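Side-chain contacts in extracellular sialidase/neuraminidase, putative (Aspergillus fumigatus, PDB 2XZI), which is a secreted sialidase-family glycoside hydrolase that acts as a KDNase, releasing the deaminated sialic acid KDN from glycosides: residues E197-A202 against N206-G211; R151-T156 against K173-D178. All coordinates share one frame; numbering follows the deposited sequence.

Contact 1 of 2, residues E197-A202 against N206-G211. With NO2 (nitrite ion), chain H.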
ATOM      1  N   GLU A 197      17.064   8.190   8.344  1.00  8.75           N
ATOM      2  CA  GLU A 197      17.113   7.161   7.289  1.00  8.14           C
ATOM      3  C   GLU A 197      15.735   6.863   6.699  1.00  8.13           C
ATOM      4  O   GLU A 197      14.708   7.099   7.336  1.00  7.97           O
ATOM      5  CB  GLU A 197      17.701   5.847   7.808  1.00  8.41           C
ATOM      6  CG  GLU A 197      19.090   5.939   8.455  1.00  9.74           C
ATOM      7  CD  GLU A 197      19.048   6.278   9.939  1.00 11.28           C
ATOM      8  OE1 GLU A 197      17.962   6.616  10.484  1.00 10.06           O
ATOM      9  OE2 GLU A 197      20.131   6.185  10.567  1.00 12.51           O
ATOM     10  N   LEU A 198      15.738   6.338   5.476  1.00  7.82           N
ATOM     11  CA  LEU A 198      14.511   5.779   4.894  1.00  7.46           C
ATOM     12  C   LEU A 198      14.497   4.275   5.083  1.00  6.92           C
ATOM     13  O   LEU A 198      15.534   3.617   4.996  1.00  6.56           O
ATOM     14  CB  LEU A 198      14.406   6.090   3.405  1.00  7.19           C
ATOM     15  CG  LEU A 198      14.461   7.567   2.993  1.00  7.28           C
ATOM     16  CD1 LEU A 198      14.222   7.718   1.500  1.00  6.66           C
ATOM     17  CD2 LEU A 198      13.429   8.376   3.755  1.00  8.17           C
ATOM     18  N   VAL A 199      13.313   3.717   5.326  1.00  6.03           N
ATOM     19  CA  VAL A 199      13.162   2.270   5.394  1.00  6.40           C
ATOM     20  C   VAL A 199      11.956   1.886   4.554  1.00  5.92           C
ATOM     21  O   VAL A 199      10.835   2.384   4.776  1.00  6.02           O
ATOM     22  CB  VAL A 199      12.956   1.742   6.840  1.00  5.84           C
ATOM     23  CG1 VAL A 199      12.943   0.215   6.834  1.00  6.97           C
ATOM     24  CG2 VAL A 199      14.059   2.219   7.751  1.00  7.28           C
ATOM     25  N   ILE A 200      12.215   1.009   3.585  1.00  5.62           N
ATOM     26  CA  ILE A 200      11.201   0.498   2.667  1.00  5.55           C
ATOM     27  C   ILE A 200      11.058  -1.008   2.886  1.00  5.68           C
ATOM     28  O   ILE A 200      12.044  -1.749   2.781  1.00  5.27           O
ATOM     29  CB  ILE A 200      11.562   0.846   1.195  1.00  6.09           C
ATOM     30  CG1 ILE A 200      11.702   2.375   1.006  1.00  6.38           C
ATOM     31  CG2 ILE A 200      10.537   0.249   0.225  1.00  7.89           C
ATOM     32  CD1 ILE A 200      13.108   2.975   1.367  1.00 11.46           C
ATOM     33  N   PRO A 201       9.849  -1.466   3.220  1.00  4.72           N
ATOM     34  CA  PRO A 201       9.696  -2.900   3.468  1.00  4.67           C
ATOM     35  C   PRO A 201       9.609  -3.670   2.171  1.00  4.93           C
ATOM     36  O   PRO A 201       8.973  -3.217   1.219  1.00  4.70           O
ATOM     37  CB  PRO A 201       8.370  -2.983   4.230  1.00  4.27           C
ATOM     38  CG  PRO A 201       7.560  -1.842   3.671  1.00  5.12           C
ATOM     39  CD  PRO A 201       8.569  -0.740   3.375  1.00  5.79           C
ATOM     40  N   ALA A 202      10.222  -4.844   2.140  1.00  4.94           N
ATOM     41  CA  ALA A 202      10.189  -5.721   0.984  1.00  4.85           C
ATOM     42  C   ALA A 202      10.187  -7.182   1.392  1.00  5.03           C
ATOM     43  O   ALA A 202      10.293  -7.512   2.589  1.00  5.43           O
ATOM     44  CB  ALA A 202      11.357  -5.428   0.037  1.00  5.96           C
ATOM     45  N   ASN A 206      14.428  -5.375   4.489  1.00  6.06           N
ATOM     46  CA  ASN A 206      14.161  -3.940   4.342  1.00  6.00           C
ATOM     47  C   ASN A 206      15.183  -3.344   3.390  1.00  6.33           C
ATOM     48  O   ASN A 206      16.338  -3.782   3.341  1.00  6.60           O
ATOM     49  CB  ASN A 206      14.277  -3.205   5.671  1.00  6.56           C
ATOM     50  CG  ASN A 206      13.248  -3.625   6.675  1.00  7.24           C
ATOM     51  OD1 ASN A 206      12.080  -3.828   6.350  1.00  7.54           O
ATOM     52  ND2 ASN A 206      13.668  -3.698   7.937  1.00  7.52           N
ATOM     53  N   ILE A 207      14.757  -2.345   2.634  1.00  6.17           N
ATOM     54  CA  ILE A 207      15.678  -1.532   1.846  1.00  6.37           C
ATOM     55  C   ILE A 207      15.904  -0.253   2.642  1.00  6.44           C
ATOM     56  O   ILE A 207      14.954   0.406   3.052  1.00  6.59           O
ATOM     57  CB  ILE A 207      15.091  -1.238   0.452  1.00  6.74           C
ATOM     58  CG1 ILE A 207      15.003  -2.538  -0.344  1.00  9.57           C
ATOM     59  CG2 ILE A 207      15.962  -0.240  -0.310  1.00  6.83           C
ATOM     60  CD1 ILE A 207      14.016  -2.509  -1.487  1.00 12.48           C
ATOM     61  N   ILE A 208      17.164   0.074   2.899  1.00  6.39           N
ATOM     62  CA  ILE A 208      17.492   1.219   3.725  1.00  6.77           C
ATOM     63  C   ILE A 208      18.127   2.304   2.880  1.00  6.07           C
ATOM     64  O   ILE A 208      19.059   2.032   2.103  1.00  7.46           O
ATOM     65  CB  ILE A 208      18.492   0.831   4.839  1.00  6.78           C
ATOM     66  CG1 ILE A 208      18.106  -0.504   5.504  1.00  8.17           C
ATOM     67  CG2 ILE A 208      18.673   1.988   5.822  1.00  7.45           C
ATOM     68  CD1 ILE A 208      16.730  -0.539   6.212  1.00  8.48           C
ATOM     69  N   GLY A 209      17.616   3.526   3.031  1.00  6.58           N
ATOM     70  CA  GLY A 209      18.181   4.672   2.346  1.00  7.06           C
ATOM     71  C   GLY A 209      18.901   5.543   3.338  1.00  7.65           C
ATOM     72  O   GLY A 209      18.343   5.909   4.373  1.00  8.34           O
ATOM     73  N   ARG A 210      20.146   5.889   2.998  1.00  8.10           N
ATOM     74  CA  ARG A 210      20.972   6.744   3.837  1.00  8.07           C
ATOM     75  C   ARG A 210      21.532   7.913   3.038  1.00  8.25           C
ATOM     76  O   ARG A 210      21.595   7.871   1.801  1.00  8.25           O
ATOM     77  CB  ARG A 210      22.115   5.928   4.466  1.00  7.74           C
ATOM     78  CG  ARG A 210      21.641   4.924   5.521  1.00  7.05           C
ATOM     79  CD  ARG A 210      22.852   4.270   6.193  1.00  8.64           C
ATOM     80  NE  ARG A 210      22.507   3.374   7.293  1.00  9.54           N
ATOM     81  CZ  ARG A 210      22.184   2.091   7.131  1.00  8.52           C
ATOM     82  NH1 ARG A 210      22.085   1.582   5.911  1.00  9.99           N
ATOM     83  NH2 ARG A 210      21.935   1.327   8.180  1.00 12.45           N
ATOM     84  N   GLY A 211      21.909   8.968   3.755  1.00  9.04           N
ATOM     85  CA  GLY A 211      22.529  10.130   3.122  1.00  9.56           C
ATOM     86  C   GLY A 211      21.550  11.224   2.773  1.00  9.43           C
ATOM     87  O   GLY A 211      20.507  11.382   3.421  1.00 10.88           O
TER
HETATM   88  N   NO2 H 505      21.571  -2.368   6.977  1.00 19.35           N
HETATM   89  O1  NO2 H 505      21.128  -1.613   8.147  1.00 18.57           O
HETATM   90  O2  NO2 H 505      22.144  -1.458   5.982  1.00 19.88           O
HETATM   91  O   HOH W   1      22.270   4.938   9.616  1.00 18.29           O

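Contact 2 of 2, residues R151-T156 against K173-D178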
ATOM      1  N   ARG A 151      11.226 -11.619 -10.965  1.00  7.40           N
ATOM      2  CA  ARG A 151      10.663 -10.342 -10.551  1.00  6.43           C
ATOM      3  C   ARG A 151      11.786  -9.324 -10.349  1.00  6.89           C
ATOM      4  O   ARG A 151      12.780  -9.597  -9.653  1.00  7.00           O
ATOM      5  CB  ARG A 151       9.814 -10.525  -9.298  1.00  7.59           C
ATOM      6  CG  ARG A 151       8.533 -11.294  -9.575  1.00  6.76           C
ATOM      7  CD  ARG A 151       7.378 -10.350  -9.867  1.00  7.92           C
ATOM      8  NE  ARG A 151       6.894  -9.763  -8.619  1.00  7.22           N
ATOM      9  CZ  ARG A 151       5.872  -8.920  -8.522  1.00  7.24           C
ATOM     10  NH1 ARG A 151       5.244  -8.498  -9.618  1.00  7.37           N
ATOM     11  NH2 ARG A 151       5.508  -8.490  -7.325  1.00  6.94           N
ATOM     12  N   HIS A 152      11.628  -8.159 -10.971  1.00  6.89           N
ATOM     13  CA  HIS A 152      12.597  -7.050 -10.861  1.00  7.42           C
ATOM     14  C   HIS A 152      12.107  -6.020  -9.869  1.00  6.86           C
ATOM     15  O   HIS A 152      10.927  -5.988  -9.550  1.00  7.10           O
ATOM     16  CB  HIS A 152      12.814  -6.380 -12.224  1.00  7.33           C
ATOM     17  CG  HIS A 152      13.545  -7.239 -13.205  1.00  6.68           C
ATOM     18  ND1 HIS A 152      14.675  -6.805 -13.866  1.00  9.81           N
ATOM     19  CD2 HIS A 152      13.311  -8.500 -13.643  1.00  8.77           C
ATOM     20  CE1 HIS A 152      15.118  -7.769 -14.653  1.00  9.25           C
ATOM     21  NE2 HIS A 152      14.303  -8.802 -14.547  1.00  9.02           N
ATOM     22  N   LEU A 153      13.037  -5.208  -9.382  1.00  7.02           N
ATOM     23  CA  LEU A 153      12.769  -4.112  -8.478  1.00  6.66           C
ATOM     24  C   LEU A 153      13.216  -2.842  -9.165  1.00  7.39           C
ATOM     25  O   LEU A 153      14.388  -2.705  -9.547  1.00  7.60           O
ATOM     26  CB  LEU A 153      13.538  -4.299  -7.160  1.00  6.61           C
ATOM     27  CG  LEU A 153      13.361  -3.161  -6.145  1.00  7.67           C
ATOM     28  CD1 LEU A 153      12.009  -3.311  -5.478  1.00  9.10           C
ATOM     29  CD2 LEU A 153      14.429  -3.200  -5.113  1.00 12.36           C
ATOM     30  N   TYR A 154      12.268  -1.932  -9.353  1.00  6.47           N
ATOM     31  CA  TYR A 154      12.491  -0.662 -10.012  1.00  6.19           C
ATOM     32  C   TYR A 154      12.299   0.511  -9.070  1.00  5.77           C
ATOM     33  O   TYR A 154      11.554   0.423  -8.089  1.00  6.37           O
ATOM     34  CB  TYR A 154      11.508  -0.547 -11.162  1.00  6.11           C
ATOM     35  CG  TYR A 154      11.988  -1.183 -12.454  1.00  6.13           C
ATOM     36  CD1 TYR A 154      11.740  -2.532 -12.744  1.00  6.24           C
ATOM     37  CD2 TYR A 154      12.672  -0.428 -13.400  1.00  6.42           C
ATOM     38  CE1 TYR A 154      12.157  -3.091 -13.952  1.00  8.55           C
ATOM     39  CE2 TYR A 154      13.091  -0.998 -14.614  1.00  6.92           C
ATOM     40  CZ  TYR A 154      12.845  -2.317 -14.875  1.00  9.22           C
ATOM     41  OH  TYR A 154      13.261  -2.858 -16.078  1.00 10.46           O
ATOM     42  N   LEU A 155      12.954   1.621  -9.393  1.00  6.26           N
ATOM     43  CA  LEU A 155      12.778   2.862  -8.648  1.00  5.46           C
ATOM     44  C   LEU A 155      12.546   4.027  -9.589  1.00  6.15           C
ATOM     45  O   LEU A 155      13.322   4.248 -10.519  1.00  6.24           O
ATOM     46  CB  LEU A 155      14.004   3.136  -7.769  1.00  5.75           C
ATOM     47  CG  LEU A 155      13.971   4.419  -6.940  1.00  5.77           C
ATOM     48  CD1 LEU A 155      12.872   4.395  -5.858  1.00  5.89           C
ATOM     49  CD2 LEU A 155      15.345   4.681  -6.311  1.00  8.40           C
ATOM     50  N   THR A 156      11.467   4.761  -9.341  1.00  6.24           N
ATOM     51  CA  THR A 156      11.243   6.047  -9.997  1.00  6.74           C
ATOM     52  C   THR A 156      11.087   7.107  -8.910  1.00  6.72           C
ATOM     53  O   THR A 156      10.881   6.789  -7.726  1.00  7.36           O
ATOM     54  CB  THR A 156      10.025   5.986 -10.946  1.00  6.74           C
ATOM     55  OG1 THR A 156       9.767   7.297 -11.476  1.00  8.00           O
ATOM     56  CG2 THR A 156       8.781   5.494 -10.222  1.00  8.21           C
ATOM     57  N   LYS A 173      19.755  -5.895  -9.463  1.00  8.50           N
ATOM     58  CA  LYS A 173      21.071  -6.462  -9.178  1.00  9.60           C
ATOM     59  C   LYS A 173      21.679  -5.900  -7.901  1.00  9.84           C
ATOM     60  O   LYS A 173      22.499  -6.557  -7.274  1.00 10.95           O
ATOM     61  CB  LYS A 173      22.017  -6.246 -10.358  1.00  9.55           C
ATOM     62  CG  LYS A 173      21.616  -6.973 -11.602  1.00 12.62           C
ATOM     63  CD  LYS A 173      21.788  -8.482 -11.469  1.00 18.24           C
ATOM     64  CE  LYS A 173      23.240  -8.860 -11.207  1.00 20.89           C
ATOM     65  NZ  LYS A 173      23.496 -10.266 -11.625  1.00 24.44           N
ATOM     66  N   GLU A 174      21.242  -4.703  -7.517  1.00  9.86           N
ATOM     67  CA  GLU A 174      21.765  -4.013  -6.352  0.50 10.04           C
ATOM     68  C   GLU A 174      20.987  -4.361  -5.071  1.00  9.72           C
ATOM     69  O   GLU A 174      21.569  -4.471  -3.980  1.00 10.65           O
ATOM     70  CB  GLU A 174      21.725  -2.499  -6.607  0.50 10.51           C
ATOM     71  CG  GLU A 174      22.735  -1.980  -7.655  0.50 12.34           C
ATOM     72  CD  GLU A 174      22.396  -2.321  -9.116  0.50 13.81           C
ATOM     73  OE1 GLU A 174      21.203  -2.482  -9.476  0.50 12.97           O
ATOM     74  OE2 GLU A 174      23.348  -2.418  -9.926  0.50 16.57           O
ATOM     75  N   LEU A 175      19.668  -4.533  -5.201  1.00  9.06           N
ATOM     76  CA  LEU A 175      18.795  -4.573  -4.025  1.00  8.39           C
ATOM     77  C   LEU A 175      17.919  -5.808  -3.904  1.00  7.76           C
ATOM     78  O   LEU A 175      17.128  -5.915  -2.952  1.00  7.58           O
ATOM     79  CB  LEU A 175      17.903  -3.313  -3.975  1.00  8.82           C
ATOM     80  CG  LEU A 175      18.638  -1.972  -3.892  1.00  8.97           C
ATOM     81  CD1 LEU A 175      17.682  -0.804  -4.003  1.00  8.92           C
ATOM     82  CD2 LEU A 175      19.472  -1.853  -2.619  1.00 10.19           C
ATOM     83  N   THR A 176      18.052  -6.730  -4.850  1.00  7.13           N
ATOM     84  CA  THR A 176      17.401  -8.043  -4.725  1.00  7.04           C
ATOM     85  C   THR A 176      18.489  -9.105  -4.641  1.00  7.38           C
ATOM     86  O   THR A 176      19.435  -9.085  -5.434  1.00  7.87           O
ATOM     87  CB  THR A 176      16.454  -8.333  -5.900  1.00  7.41           C
ATOM     88  OG1 THR A 176      15.588  -7.202  -6.080  1.00  7.83           O
ATOM     89  CG2 THR A 176      15.599  -9.587  -5.634  1.00  7.41           C
ATOM     90  N   PRO A 177      18.376 -10.038  -3.673  1.00  7.56           N
ATOM     91  CA  PRO A 177      19.441 -11.055  -3.637  1.00  7.93           C
ATOM     92  C   PRO A 177      19.516 -11.873  -4.923  1.00  7.98           C
ATOM     93  O   PRO A 177      18.493 -12.115  -5.593  1.00  8.76           O
ATOM     94  CB  PRO A 177      19.026 -11.946  -2.473  1.00  7.54           C
ATOM     95  CG  PRO A 177      18.196 -11.026  -1.572  1.00  7.67           C
ATOM     96  CD  PRO A 177      17.458 -10.136  -2.519  1.00  7.94           C
ATOM     97  N   ASP A 178      20.736 -12.297  -5.251  1.00  8.56           N
ATOM     98  CA  ASP A 178      20.967 -13.111  -6.434  1.00  9.10           C
ATOM     99  C   ASP A 178      20.283 -14.479  -6.325  1.00  8.92           C
ATOM    100  O   ASP A 178      20.140 -15.042  -5.240  1.00  9.36           O
ATOM    101  CB  ASP A 178      22.473 -13.296  -6.680  1.00 10.22           C
ATOM    102  CG  ASP A 178      23.175 -12.021  -7.118  1.00 12.78           C
ATOM    103  OD1 ASP A 178      22.529 -11.073  -7.619  1.00 12.29           O
ATOM    104  OD2 ASP A 178      24.421 -11.974  -6.991  1.00 16.13           O
TER
HETATM  105  O   HOH W   2      13.437  -7.814  -7.616  1.00  7.49           O

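Contact 1 of 2, residues E197-A202 against N206-G211
Leu198 to Pro201 pair antiparallel with Asn206 to Gly209, the strand axes 162° apart in direction and 4.6 Å at closest approach, forming a β-hairpin, the two middle strands of a β-propeller blade. Reciprocal backbone bonds join Leu198 with Gly209 and Ile200 with Ile207. On one face Val199 CG1 meets Ile208 CD1 at 3.9 Å, the two β-branched chains running alongside each other in the same direction. With CG1 anti to the backbone N (chi1 -175°), Val199 also reaches Asn206 CB; Gln221 and Arg242 hold the buried amide. On the opposite face Ile200 folds CD1 onto Ile207 O at 3.6 Å, and Gly209, lacking a side chain, gives room to Leu198 CB. At the open end of the hairpin, Arg210 runs extended from CG to NE, with Ile208 CG2 over one face of its guanidinium, displaced toward the rim. Arg210 NH1 and NH2 donate, each at 3.0 Å, to O2 and O1 of a nitrite ion, probably from the crystallisation liquor, that Ser219 OG also binds. Glu197, held through OE1 by Thr195, turns its carboxylate 87° from the guanidinium plane. A water donates to Glu197 OE2 (2.7 Å) and accepts from Arg210 NE (2.8 Å).

Contact 2 of 2, residues R151-T156 against K173-D178
With CG anti to its backbone N (chi1 178°), Leu153 swings its branched end out from the strand toward Leu175, whose own CG is anti to its carbonyl carbon (chi1 -60°). The CD2 methyl of Leu153 lands on Leu175 CB at 3.7 Å and lies, less closely, 4.2 Å from Leu175 CD1, so a single methyl makes the whole leucine-to-leucine contact while the two side chains cross at a slant. Leucine fits both places: Leu153 reaches across with its CD2, while the outer part of Leu175 goes on to Trp218 and Val220, and both residues are buried and apolar. Nearer the strand backbone, Leu153 CB rests against Thr176 OG1 at 3.7 Å, an apolar carbon beside a hydroxyl. Thr176 is the first residue to leave helical geometry, and its hydroxyl serves the polar side of the contact. Its OG1 lies 2.7 Å from a water, which is 2.8 Å from Arg151 O and can donate to it. A small hydroxyl-bearing residue suits this place, since it packs on Leu153 and also links the end of the helix, through one water, to the residue just before the strand. No direct hydrogen bond crosses between the segments.

Around this, Leu153 N is bonded to Thr172 OG1. Arg151 makes a cation-pi contact with Trp182 of the KDN-binding pocket, and Asn104, Asn122 and Asp183 O fix its guanidinium. The segments thus join the third strand of one antiparallel blade to the short helix that follows its fourth strand, an apolar junction of Leu153 and Leu175 lying against the next blade, in the manner of the blade-to-blade packing of the sialidase β-propeller.

In the fold
From the N terminus, contact 2 comes first: strand 152-158 runs into a loop carrying an S-x-D-x-G-x-T-W sequence, the Asp-box motif of sialidases, then through strand 169-170 into the short helix, where residues 173-178 close the excursion. After a connecting stretch and strand 191-192, contact 1 closes a much shorter turn, with three residues between its segments, the last already in the strand. The two are in series, neither nested nor crossed, and belong to successive propeller blades. They nevertheless touch: Ile207 CD1 of contact 1 lies 3.7 Å from Leu153 CD2 of contact 2, and Ile207 CG2 approaches Leu175 CD1. This apolar seam ties neighbouring blades together.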